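Local coordinates for calmodulin-binding transcription activator 1 (Homo sapiens, PDB 2CXK), which activates transcription in the nucleus and may interact with calmodulin, this chain being its immunoglobulin-like IPT/TIG domain, at residues A[12-17]-A[21-26]. Sequence-based numbering, arbitrary orientation.
With SO4 (sulfate ion), chain F.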
loop_
_atom_site.group_PDB
_atom_site.type_symbol
_atom_site.label_atom_id
_atom_site.label_comp_id
_atom_site.label_asym_id
_atom_site.label_seq_id
_atom_site.Cartn_x
_atom_site.Cartn_y
_atom_site.Cartn_z
ATOM N N TYR A 12 -4.093 1.387 -4.181
ATOM C CA TYR A 12 -3.793 2.120 -2.964
ATOM C C TYR A 12 -4.170 1.227 -1.792
ATOM O O TYR A 12 -5.099 0.431 -1.895
ATOM C CB TYR A 12 -4.564 3.442 -2.904
ATOM C CG TYR A 12 -6.064 3.347 -3.098
ATOM C CD1 TYR A 12 -6.610 3.048 -4.345
ATOM C CD2 TYR A 12 -6.940 3.642 -2.052
ATOM C CE1 TYR A 12 -7.985 3.058 -4.549
ATOM C CE2 TYR A 12 -8.322 3.656 -2.247
ATOM C CZ TYR A 12 -8.837 3.367 -3.497
ATOM O OH TYR A 12 -10.201 3.424 -3.711
ATOM N N SER A 13 -3.451 1.367 -0.683
ATOM C CA SER A 13 -3.685 0.522 0.480
ATOM C C SER A 13 -3.179 1.176 1.762
ATOM O O SER A 13 -2.072 1.721 1.794
ATOM C CB SER A 13 -2.954 -0.809 0.270
ATOM O OG SER A 13 -3.217 -1.705 1.332
ATOM N N PRO A 14 -3.989 1.147 2.838
ATOM C CA PRO A 14 -5.324 0.547 2.894
ATOM C C PRO A 14 -6.309 1.486 2.217
ATOM O O PRO A 14 -5.944 2.596 1.839
ATOM C CB PRO A 14 -5.587 0.440 4.392
ATOM C CG PRO A 14 -4.927 1.680 4.915
ATOM C CD PRO A 14 -3.615 1.711 4.149
ATOM N N GLU A 15 -7.557 1.049 2.091
ATOM C CA GLU A 15 -8.605 1.850 1.460
ATOM C C GLU A 15 -9.446 2.607 2.482
ATOM O O GLU A 15 -10.413 3.269 2.116
ATOM C CB GLU A 15 -9.528 0.940 0.656
ATOM C CG GLU A 15 -9.899 -0.327 1.421
ATOM C CD GLU A 15 -10.940 -1.166 0.713
ATOM O OE1 GLU A 15 -10.861 -1.293 -0.534
ATOM O OE2 GLU A 15 -11.829 -1.709 1.408
ATOM N N TRP A 16 -9.070 2.520 3.753
ATOM C CA TRP A 16 -9.841 3.171 4.808
ATOM C C TRP A 16 -9.000 3.543 6.021
ATOM O O TRP A 16 -7.862 3.113 6.152
ATOM C CB TRP A 16 -10.952 2.238 5.275
ATOM C CG TRP A 16 -10.393 1.018 5.946
ATOM C CD1 TRP A 16 -9.918 -0.108 5.338
ATOM C CD2 TRP A 16 -10.172 0.840 7.351
ATOM N NE1 TRP A 16 -9.411 -0.979 6.279
ATOM C CE2 TRP A 16 -9.554 -0.423 7.522
ATOM C CE3 TRP A 16 -10.433 1.624 8.483
ATOM C CZ2 TRP A 16 -9.195 -0.919 8.781
ATOM C CZ3 TRP A 16 -10.075 1.130 9.737
ATOM C CH2 TRP A 16 -9.463 -0.134 9.873
ATOM N N SER A 17 -9.600 4.321 6.914
ATOM C CA SER A 17 -8.954 4.761 8.148
ATOM C C SER A 17 -10.016 5.099 9.184
ATOM O O SER A 17 -11.182 5.310 8.843
ATOM C CB SER A 17 -8.105 6.007 7.890
ATOM O OG SER A 17 -7.770 6.659 9.110
ATOM N N GLY A 21 -7.530 9.527 11.729
ATOM C CA GLY A 21 -6.534 9.541 10.668
ATOM C C GLY A 21 -5.190 9.035 11.173
ATOM O O GLY A 21 -5.141 8.219 12.084
ATOM N N GLY A 22 -4.101 9.512 10.584
ATOM C CA GLY A 22 -2.785 9.077 11.026
ATOM C C GLY A 22 -2.431 7.659 10.605
ATOM O O GLY A 22 -1.737 6.935 11.326
ATOM N N VAL A 23 -2.917 7.253 9.437
ATOM C CA VAL A 23 -2.627 5.925 8.912
ATOM C C VAL A 23 -1.826 6.058 7.616
ATOM O O VAL A 23 -2.184 6.845 6.742
ATOM C CB VAL A 23 -3.926 5.145 8.589
ATOM C CG1 VAL A 23 -3.584 3.750 8.102
ATOM C CG2 VAL A 23 -4.818 5.089 9.808
ATOM N N LYS A 24 -0.742 5.296 7.487
ATOM C CA LYS A 24 0.047 5.350 6.263
ATOM C C LYS A 24 -0.757 4.775 5.096
ATOM O O LYS A 24 -1.404 3.733 5.220
ATOM C CB LYS A 24 1.340 4.538 6.402
ATOM C CG LYS A 24 2.129 4.469 5.101
ATOM C CD LYS A 24 3.383 3.647 5.262
ATOM C CE LYS A 24 3.045 2.200 5.574
ATOM N NZ LYS A 24 4.269 1.445 5.931
ATOM N N VAL A 25 -0.714 5.459 3.960
ATOM C CA VAL A 25 -1.408 4.989 2.773
ATOM C C VAL A 25 -0.405 4.992 1.624
ATOM O O VAL A 25 0.335 5.964 1.440
ATOM C CB VAL A 25 -2.601 5.911 2.401
ATOM C CG1 VAL A 25 -3.304 5.378 1.155
ATOM C CG2 VAL A 25 -3.595 5.982 3.561
ATOM N N LEU A 26 -0.333 3.886 0.890
ATOM C CA LEU A 26 0.551 3.814 -0.268
ATOM C C LEU A 26 -0.371 3.973 -1.466
ATOM O O LEU A 26 -1.462 3.407 -1.486
ATOM C CB LEU A 26 1.275 2.461 -0.332
ATOM C CG LEU A 26 2.301 2.221 0.776
ATOM C CD1 LEU A 26 3.032 0.910 0.536
ATOM C CD2 LEU A 26 3.302 3.383 0.805
HETATM S S SO4 F . 5.858 4.169 8.537
HETATM O O1 SO4 F . 5.805 3.171 7.393
HETATM O O2 SO4 F . 6.920 3.687 9.514
HETATM O O3 SO4 F . 6.367 5.373 7.976
HETATM O O4 SO4 F . 4.619 4.042 9.219
HETATM O O HOH W 1 -6.931 5.412 12.040
#
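Ser13 and Leu26 face each other as an antiparallel hydrogen-bonded pair: Ser13 N donates to Leu26 O at 3.0 Å, and Leu26 N returns a nearly straight bond to Ser13 O (172° at the hydrogen). Leu26 O also takes a CA-H...O contact from Tyr12 CA. Both side chains of the pair lie on one face of the sheet, against the second subunit, where Ser13 OG bonds to Ser13 O of that copy.

Past this pair a cis peptide bond leads into Pro14, and the ladder stops. The proline ring sets its CD 3.2 Å from Lys24 O and lays CG obliquely across Val23, 4.0 Å from CG1. Val25 comes from beside it, its CG1 3.9 Å from Pro14 O, a buried carbonyl with no hydrogen-bond partner. Val23 splits its two methyls between neighbours: with CG1 anti to the backbone N (chi1 -178°) and turned to the proline, CG2 reaches Ser17, 3.4 Å from OG. That hydroxyl also lies beside Gly21 CA and accepts a long bond from a water.

Lys24 leaves the hairpin on an extended chain bent only at chi3 (64°), which carries NZ to O1 of a sulfate, probably from the crystallisation liquor, at 2.7 Å. NZ also forms a salt bridge with Asp11 of the second subunit and donates to Tyr12 O there. A methionine in its place would probably leave that aspartate without its positive mate. Tyr60 also binds the sulfate.

Beyond the break, Glu15 and Ser17 share backbone hydrogen bonds with Glu87, and Ser17 also with Lys89. Strand 11-17 thus pairs antiparallel with 24-28 and parallel with 84-88, a broken first strand that changes partners, consistent with the immunoglobulin-like, E-set fold of IPT/TIG domains.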